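Local coordinates for protein TRUD (Uncultured prochloron, PDB 4BS9) that heterocyclizes precursor peptides on the way to cyanobactins such as trunkamide, probably closing azoline rings with ATP as the activating cosubstrate, at residues Ala5-Pro10 against Thr81-Glu86; Val113-Ala118 against Ile139-Pro144; Lys190-Ile195 against Arg253-Ser258. One frame throughout, in Å; residues are numbered along the deposited sequence.

Contact 1: residues Ala5-Pro10 against Thr81-Glu86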
loop_
_atom_site.group_PDB
_atom_site.type_symbol
_atom_site.label_atom_id
_atom_site.label_comp_id
_atom_site.label_asym_id
_atom_site.label_seq_id
_atom_site.Cartn_x
_atom_site.Cartn_y
_atom_site.Cartn_z
ATOM N N ALA A 5 -2.725 2.504 46.762
ATOM C CA ALA A 5 -2.440 3.812 46.166
ATOM C C ALA A 5 -2.854 3.963 44.700
ATOM O O ALA A 5 -2.913 2.994 43.943
ATOM C CB ALA A 5 -0.962 4.143 46.314
ATOM N N LEU A 6 -3.115 5.212 44.321
ATOM C CA LEU A 6 -3.641 5.554 43.004
ATOM C C LEU A 6 -2.755 6.581 42.332
ATOM O O LEU A 6 -2.161 7.458 43.005
ATOM C CB LEU A 6 -5.042 6.146 43.120
ATOM C CG LEU A 6 -6.023 5.403 44.013
ATOM C CD1 LEU A 6 -7.296 6.230 44.118
ATOM C CD2 LEU A 6 -6.279 3.997 43.473
ATOM N N GLN A 7 -2.701 6.473 41.002
ATOM C CA GLN A 7 -1.852 7.334 40.186
ATOM C C GLN A 7 -2.399 7.517 38.784
ATOM O O GLN A 7 -3.117 6.662 38.264
ATOM C CB GLN A 7 -0.438 6.764 40.089
ATOM C CG GLN A 7 -0.321 5.513 39.247
ATOM C CD GLN A 7 1.088 4.971 39.240
ATOM O OE1 GLN A 7 1.440 4.129 40.047
ATOM N NE2 GLN A 7 1.906 5.465 38.330
ATOM N N ILE A 8 -2.052 8.661 38.204
ATOM C CA ILE A 8 -2.194 8.904 36.783
ATOM C C ILE A 8 -1.231 7.923 36.124
ATOM O O ILE A 8 -0.099 7.724 36.606
ATOM C CB ILE A 8 -1.826 10.366 36.422
ATOM C CG1 ILE A 8 -2.765 11.354 37.105
ATOM C CG2 ILE A 8 -1.912 10.614 34.928
ATOM C CD1 ILE A 8 -4.194 11.313 36.597
ATOM N N LYS A 9 -1.680 7.293 35.041
ATOM C CA LYS A 9 -0.933 6.172 34.471
ATOM C C LYS A 9 0.507 6.578 34.219
ATOM O O LYS A 9 0.784 7.713 33.784
ATOM C CB LYS A 9 -1.601 5.616 33.228
ATOM C CG LYS A 9 -2.866 4.874 33.594
ATOM C CD LYS A 9 -3.694 4.512 32.389
ATOM C CE LYS A 9 -4.947 3.798 32.847
ATOM N NZ LYS A 9 -5.850 3.436 31.724
ATOM N N PRO A 10 1.436 5.673 34.552
ATOM C CA PRO A 10 2.844 6.040 34.560
ATOM C C PRO A 10 3.417 6.332 33.182
ATOM O O PRO A 10 4.523 6.834 33.105
ATOM C CB PRO A 10 3.536 4.831 35.202
ATOM C CG PRO A 10 2.576 3.705 35.078
ATOM C CD PRO A 10 1.202 4.295 35.014
ATOM N N THR A 81 -4.995 4.570 37.421
ATOM C CA THR A 81 -4.759 3.150 37.643
ATOM C C THR A 81 -4.182 2.915 39.047
ATOM O O THR A 81 -3.610 3.819 39.664
ATOM C CB THR A 81 -3.856 2.556 36.534
ATOM O OG1 THR A 81 -4.004 1.137 36.516
ATOM C CG2 THR A 81 -2.388 2.908 36.740
ATOM N N GLU A 82 -4.369 1.709 39.558
ATOM C CA GLU A 82 -3.804 1.353 40.840
ATOM C C GLU A 82 -2.321 1.139 40.691
ATOM O O GLU A 82 -1.870 0.501 39.730
ATOM C CB GLU A 82 -4.435 0.083 41.389
ATOM C CG GLU A 82 -5.928 0.213 41.613
ATOM C CD GLU A 82 -6.366 -0.376 42.942
ATOM O OE1 GLU A 82 -5.767 -1.400 43.347
ATOM O OE2 GLU A 82 -7.296 0.184 43.588
ATOM N N VAL A 83 -1.579 1.658 41.664
ATOM C CA VAL A 83 -0.131 1.511 41.713
ATOM C C VAL A 83 0.298 0.043 41.689
ATOM O O VAL A 83 -0.398 -0.836 42.206
ATOM C CB VAL A 83 0.472 2.183 42.962
ATOM C CG1 VAL A 83 1.980 1.963 43.038
ATOM C CG2 VAL A 83 0.198 3.672 42.940
ATOM N N ALA A 84 1.446 -0.200 41.061
ATOM C CA ALA A 84 2.097 -1.500 41.068
ATOM C C ALA A 84 3.464 -1.378 41.753
ATOM O O ALA A 84 4.480 -1.150 41.086
ATOM C CB ALA A 84 2.236 -2.005 39.651
ATOM N N PRO A 85 3.487 -1.510 43.100
ATOM C CA PRO A 85 4.713 -1.357 43.917
ATOM C C PRO A 85 5.898 -2.241 43.459
ATOM O O PRO A 85 7.059 -1.827 43.518
ATOM C CB PRO A 85 4.272 -1.808 45.308
ATOM C CG PRO A 85 2.793 -1.803 45.302
ATOM C CD PRO A 85 2.328 -1.953 43.905
ATOM N N GLU A 86 5.580 -3.442 42.987
ATOM C CA GLU A 86 6.570 -4.457 42.655
ATOM C C GLU A 86 7.185 -4.302 41.236
ATOM O O GLU A 86 7.681 -5.284 40.658
ATOM C CB GLU A 86 5.923 -5.841 42.868
ATOM C CG GLU A 86 4.874 -6.295 41.834
ATOM C CD GLU A 86 3.494 -5.602 41.879
ATOM O OE1 GLU A 86 3.082 -5.105 42.952
ATOM O OE2 GLU A 86 2.805 -5.589 40.809
#

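Contact 2: residues Val113-Ala118 against Ile139-Pro144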
loop_
_atom_site.group_PDB
_atom_site.type_symbol
_atom_site.label_atom_id
_atom_site.label_comp_id
_atom_site.label_asym_id
_atom_site.label_seq_id
_atom_site.Cartn_x
_atom_site.Cartn_y
_atom_site.Cartn_z
ATOM N N VAL A 113 7.524 -21.050 32.592
ATOM C CA VAL A 113 7.648 -21.216 31.158
ATOM C C VAL A 113 8.862 -22.078 30.937
ATOM O O VAL A 113 9.842 -21.972 31.668
ATOM C CB VAL A 113 7.910 -19.879 30.499
ATOM C CG1 VAL A 113 8.456 -20.061 29.100
ATOM C CG2 VAL A 113 6.636 -19.071 30.468
ATOM N N THR A 114 8.805 -22.934 29.928
ATOM C CA THR A 114 9.916 -23.816 29.626
ATOM C C THR A 114 10.444 -23.528 28.214
ATOM O O THR A 114 9.691 -23.087 27.366
ATOM C CB THR A 114 9.511 -25.276 29.840
ATOM O OG1 THR A 114 10.697 -26.061 29.943
ATOM C CG2 THR A 114 8.626 -25.793 28.717
ATOM N N VAL A 115 11.740 -23.771 27.997
ATOM C CA VAL A 115 12.469 -23.403 26.769
ATOM C C VAL A 115 13.162 -24.616 26.154
ATOM O O VAL A 115 13.852 -25.333 26.841
ATOM C CB VAL A 115 13.552 -22.347 27.077
ATOM C CG1 VAL A 115 14.176 -21.817 25.803
ATOM C CG2 VAL A 115 12.955 -21.190 27.857
ATOM N N THR A 116 12.994 -24.846 24.857
ATOM C CA THR A 116 13.526 -26.067 24.217
ATOM C C THR A 116 13.945 -25.821 22.773
ATOM O O THR A 116 13.740 -24.732 22.227
ATOM C CB THR A 116 12.482 -27.206 24.180
ATOM O OG1 THR A 116 11.376 -26.798 23.370
ATOM C CG2 THR A 116 11.975 -27.550 25.571
ATOM N N THR A 117 14.504 -26.855 22.154
ATOM C CA THR A 117 14.974 -26.775 20.792
ATOM C C THR A 117 14.310 -27.837 19.942
ATOM O O THR A 117 13.867 -28.852 20.461
ATOM C CB THR A 117 16.485 -26.962 20.746
ATOM O OG1 THR A 117 16.823 -28.251 21.285
ATOM C CG2 THR A 117 17.139 -25.875 21.549
ATOM N N ALA A 118 14.255 -27.604 18.631
ATOM C CA ALA A 118 13.615 -28.533 17.723
ATOM C C ALA A 118 14.671 -29.258 16.942
ATOM O O ALA A 118 14.788 -30.475 17.026
ATOM C CB ALA A 118 12.673 -27.818 16.793
ATOM N N ILE A 139 9.938 -13.595 34.760
ATOM C CA ILE A 139 9.275 -14.861 34.385
ATOM C C ILE A 139 10.053 -16.089 34.883
ATOM O O ILE A 139 11.273 -16.160 34.725
ATOM C CB ILE A 139 9.145 -14.949 32.840
ATOM C CG1 ILE A 139 8.263 -13.820 32.335
ATOM C CG2 ILE A 139 8.568 -16.284 32.389
ATOM C CD1 ILE A 139 8.383 -13.559 30.850
ATOM N N GLN A 140 9.343 -17.061 35.453
ATOM C CA GLN A 140 9.960 -18.311 35.941
ATOM C C GLN A 140 10.324 -19.220 34.789
ATOM O O GLN A 140 9.497 -19.431 33.907
ATOM C CB GLN A 140 8.976 -19.097 36.801
ATOM C CG GLN A 140 9.109 -18.910 38.292
ATOM C CD GLN A 140 8.727 -20.169 39.054
ATOM O OE1 GLN A 140 8.850 -21.286 38.539
ATOM N NE2 GLN A 140 8.283 -20.001 40.296
ATOM N N VAL A 141 11.528 -19.790 34.795
ATOM C CA VAL A 141 11.906 -20.746 33.755
ATOM C C VAL A 141 12.342 -22.037 34.397
ATOM O O VAL A 141 13.021 -22.016 35.414
ATOM C CB VAL A 141 13.031 -20.228 32.851
ATOM C CG1 VAL A 141 13.141 -21.089 31.596
ATOM C CG2 VAL A 141 12.776 -18.775 32.469
ATOM N N SER A 142 11.959 -23.161 33.802
ATOM C CA SER A 142 12.247 -24.470 34.390
ATOM C C SER A 142 12.602 -25.531 33.350
ATOM O O SER A 142 12.348 -25.349 32.152
ATOM C CB SER A 142 11.043 -24.914 35.202
ATOM O OG SER A 142 9.854 -24.691 34.474
ATOM N N ASP A 143 13.198 -26.632 33.811
ATOM C CA ASP A 143 13.636 -27.723 32.920
ATOM C C ASP A 143 12.442 -28.568 32.437
ATOM O O ASP A 143 11.603 -28.948 33.246
ATOM C CB ASP A 143 14.645 -28.636 33.636
ATOM C CG ASP A 143 15.917 -27.908 34.048
ATOM O OD1 ASP A 143 15.986 -26.668 33.894
ATOM O OD2 ASP A 143 16.849 -28.587 34.534
ATOM N N PRO A 144 12.354 -28.857 31.118
ATOM C CA PRO A 144 11.310 -29.782 30.633
ATOM C C PRO A 144 11.735 -31.254 30.699
ATOM O O PRO A 144 10.950 -32.110 31.114
ATOM C CB PRO A 144 11.086 -29.340 29.179
ATOM C CG PRO A 144 12.348 -28.643 28.773
ATOM C CD PRO A 144 13.124 -28.260 30.007
#

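Contact 3: residues Lys190-Ile195 against Arg253-Ser258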
loop_
_atom_site.group_PDB
_atom_site.type_symbol
_atom_site.label_atom_id
_atom_site.label_comp_id
_atom_site.label_asym_id
_atom_site.label_seq_id
_atom_site.Cartn_x
_atom_site.Cartn_y
_atom_site.Cartn_z
ATOM N N LYS A 190 12.528 -18.592 15.543
ATOM C CA LYS A 190 13.794 -18.749 14.845
ATOM C C LYS A 190 14.595 -17.483 15.050
ATOM O O LYS A 190 14.354 -16.489 14.374
ATOM C CB LYS A 190 13.583 -18.974 13.356
ATOM C CG LYS A 190 14.876 -19.246 12.615
ATOM C CD LYS A 190 14.649 -19.576 11.142
ATOM C CE LYS A 190 14.586 -18.321 10.291
ATOM N NZ LYS A 190 15.918 -17.670 10.040
ATOM N N PRO A 191 15.542 -17.502 15.994
ATOM C CA PRO A 191 16.385 -16.347 16.260
ATOM C C PRO A 191 17.707 -16.356 15.480
ATOM O O PRO A 191 18.426 -15.358 15.460
ATOM C CB PRO A 191 16.657 -16.481 17.752
ATOM C CG PRO A 191 16.740 -17.952 17.959
ATOM C CD PRO A 191 15.805 -18.586 16.958
ATOM N N VAL A 192 18.034 -17.469 14.842
ATOM C CA VAL A 192 19.232 -17.524 14.003
ATOM C C VAL A 192 18.897 -17.166 12.554
ATOM O O VAL A 192 17.727 -17.156 12.149
ATOM C CB VAL A 192 19.910 -18.897 14.076
ATOM C CG1 VAL A 192 20.489 -19.099 15.454
ATOM C CG2 VAL A 192 18.949 -20.031 13.778
ATOM N N GLY A 193 19.916 -16.859 11.765
ATOM C CA GLY A 193 19.669 -16.417 10.397
ATOM C C GLY A 193 19.479 -14.912 10.219
ATOM O O GLY A 193 19.309 -14.159 11.176
ATOM N N SER A 194 19.502 -14.495 8.961
ATOM C CA SER A 194 19.357 -13.097 8.577
ATOM C C SER A 194 17.923 -12.596 8.702
ATOM O O SER A 194 17.686 -11.390 8.596
ATOM C CB SER A 194 19.815 -12.919 7.127
ATOM O OG SER A 194 19.167 -13.859 6.283
ATOM N N ILE A 195 16.969 -13.514 8.870
ATOM C CA ILE A 195 15.595 -13.120 9.112
ATOM C C ILE A 195 15.048 -13.841 10.325
ATOM O O ILE A 195 15.084 -15.060 10.401
ATOM C CB ILE A 195 14.692 -13.403 7.921
ATOM C CG1 ILE A 195 15.336 -12.928 6.626
ATOM C CG2 ILE A 195 13.350 -12.713 8.126
ATOM C CD1 ILE A 195 14.513 -13.272 5.401
ATOM N N ARG A 253 23.245 -20.937 8.172
ATOM C CA ARG A 253 22.623 -19.797 8.879
ATOM C C ARG A 253 23.543 -18.643 9.288
ATOM O O ARG A 253 24.448 -18.814 10.100
ATOM C CB ARG A 253 21.900 -20.288 10.143
ATOM C CG ARG A 253 20.609 -21.052 9.891
ATOM C CD ARG A 253 19.551 -20.183 9.226
ATOM N NE ARG A 253 18.373 -20.949 8.810
ATOM C CZ ARG A 253 18.105 -21.343 7.563
ATOM N NH1 ARG A 253 18.934 -21.063 6.552
ATOM N NH2 ARG A 253 16.990 -22.039 7.330
ATOM N N ALA A 254 23.257 -17.458 8.759
ATOM C CA ALA A 254 23.964 -16.239 9.139
ATOM C C ALA A 254 23.474 -15.700 10.472
ATOM O O ALA A 254 22.281 -15.580 10.691
ATOM C CB ALA A 254 23.754 -15.174 8.087
ATOM N N THR A 255 24.396 -15.332 11.349
ATOM C CA THR A 255 24.035 -14.935 12.704
ATOM C C THR A 255 25.165 -14.076 13.278
ATOM O O THR A 255 26.291 -14.554 13.468
ATOM C CB THR A 255 23.784 -16.184 13.617
ATOM O OG1 THR A 255 22.945 -17.139 12.950
ATOM C CG2 THR A 255 23.118 -15.816 14.949
ATOM N N LEU A 256 24.878 -12.799 13.525
ATOM C CA LEU A 256 25.736 -12.007 14.388
ATOM C C LEU A 256 25.211 -12.188 15.798
ATOM O O LEU A 256 24.029 -12.453 15.980
ATOM C CB LEU A 256 25.664 -10.535 14.050
ATOM C CG LEU A 256 25.900 -10.120 12.617
ATOM C CD1 LEU A 256 25.783 -8.614 12.536
ATOM C CD2 LEU A 256 27.268 -10.562 12.162
ATOM N N PRO A 257 26.075 -12.047 16.805
ATOM C CA PRO A 257 25.546 -12.032 18.165
ATOM C C PRO A 257 24.440 -11.006 18.329
ATOM O O PRO A 257 23.431 -11.292 18.970
ATOM C CB PRO A 257 26.763 -11.654 19.023
ATOM C CG PRO A 257 27.892 -11.416 18.070
ATOM C CD PRO A 257 27.541 -12.079 16.786
ATOM N N SER A 258 24.627 -9.837 17.722
ATOM C CA SER A 258 23.648 -8.761 17.812
ATOM C C SER A 258 22.285 -9.156 17.226
ATOM O O SER A 258 21.256 -8.786 17.769
ATOM C CB SER A 258 24.181 -7.464 17.168
ATOM O OG SER A 258 24.145 -7.495 15.751
#

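Contact 1: residues Ala5-Pro10 against Thr81-Glu86
L6 with E82 and Q7 with T81 form a two-stranded antiparallel sheet within the region that reads by sequence as a winged helix-turn-helix domain; the pairing joins strand 6-8, the first of the chain, to strand 80-82. Q7 and T81 are the hydrogen-bonded pair: Q7 N reaches T81 O at 3.1 Å and T81 N returns to Q7 O at 2.9 Å. L6 and E82 are the non-hydrogen-bonded pair, and V83 N extends the ladder past it to A5 O at 3.0 Å, nearly straight at 174°.

L6 and E82 share one face and run side by side, while the Q7 and T81 side chains lie on the other. The T81 methyl CG2 sits 3.7 Å from K9 CG, whose chain crosses it at about a right angle on its way to G78 O, the partner of K9 NZ. P10 packs on helix 89-97 through A92 and S96. V83 CG2 touches A5 CB at 3.6 Å. With CG of Q7 set between its backbone N and carbonyl carbon (chi1 71°), the extended chain crosses the V83 side chain at about a right angle: OE1 lies against the same CG2 methyl, and NE2 makes a weak bond of 3.5 Å to I8 O.

Contact 2: residues Val113-Ala118 against Ile139-Pro144
The hydroxyl of T114 donates to S142 O, with 2.8 Å between T114 OG1 and that oxygen, and comes in tilted from the carbonyl plane. Its torsion explains the reach: OG1 is opposite the backbone N (chi1 -162°), which turns it to the neighbouring strand. Two backbone bonds stand beside it. V113 N gives to Q140 O at 2.9 Å, and S142 N gives to V113 O at 3.2 Å, so V113 grips the residues before and after V141 in the manner of a parallel bridge. V113 O also receives a CA-H...O contact from V141 CA. The short strand axes are turned 48° from each other, and beyond the V113-V141 bridge the T114 hydroxyl adds its side-chain bond.

Further along, the ring of P144 folds back toward the first strand; its CG lies 3.4 Å from T116 CG2, and T114 OG1 rests against the same ring. On the other face the branched chains meet: V115 CG2 touches V141 CG1 at 3.7 Å, and V113 CG2 touches I139 CG2 at 3.9 Å.

These strands are the two ends of a beta-alpha-beta crossover through helix 124-136, which packs on this apolar face, with V127 against V115 and L134 against I139 and V141. M275 of helix 257-283 meets V113 and I139. Strand 160-163 pairs with the far side of 112-117, T116 OG1 bonding Q160, which makes 140-142 the outermost strand of the sheet within the chain.

Contact 3: residues Lys190-Ile195 against Arg253-Ser258
G193 meets T255 where the hairpin turn between strands 186-190 and 195-202 touches the run of chain leading into helix 257-283, whose N-cap position is L256. G193 N donates to T255 OG1, a long bond at 3.3 Å but almost straight at 178°. T255 OG1 also lies 3.7 Å from V192 CB, so the hydroxyl is lodged against the turn. A valine in place of T255 would probably cost the G193 N-H this aligned acceptor and set a methyl against a polar backbone group. The backbone of G193 (phi 89°, psi 168°) would jam a side chain against the preceding carbonyl, and the aliphatic part of R253 lies across it, CD 3.9 Å from G193 CA.

The second subunit covers this region: S194 OG bonds Q28 and E97 there, while A254 packs on A93 of that chain. E27 of the second subunit forms a salt bridge with K190 and a long, weak ion pair with R253, and probably eases the approach of K190 NZ and R253 NE, 4.3 Å apart; R253 also has a weak bond from NE to D165 O and a long, weak ion pair from NH2 to D166. Inside the turn the K190 chain runs extended to CD, then curls at its last two torsions and brings its ammonium to two carbonyls, with NZ 2.8 Å from V192 O and 2.8 Å from I195 O.

In the fold
The three contacts follow one another along the chain without touching. Contacts 2 and 3 are neighbours, their centres 21 Å apart and nearest atoms about 8 Å. Both belong to the same mixed sheet, contact 2 at its edge and contact 3 at the turn after strand 186-190, and helix 257-283, which starts at contact 3, brings M275 to contact 2. Contact 1's centre is 31 Å from that of contact 2, though their nearest atoms are about 10 Å apart, and 39 Å from that of contact 3. Across the dimer, E27 and Q28 of the second subunit, from its winged-helix region, meet contact 3. All three lie away from the four-cysteine zinc site.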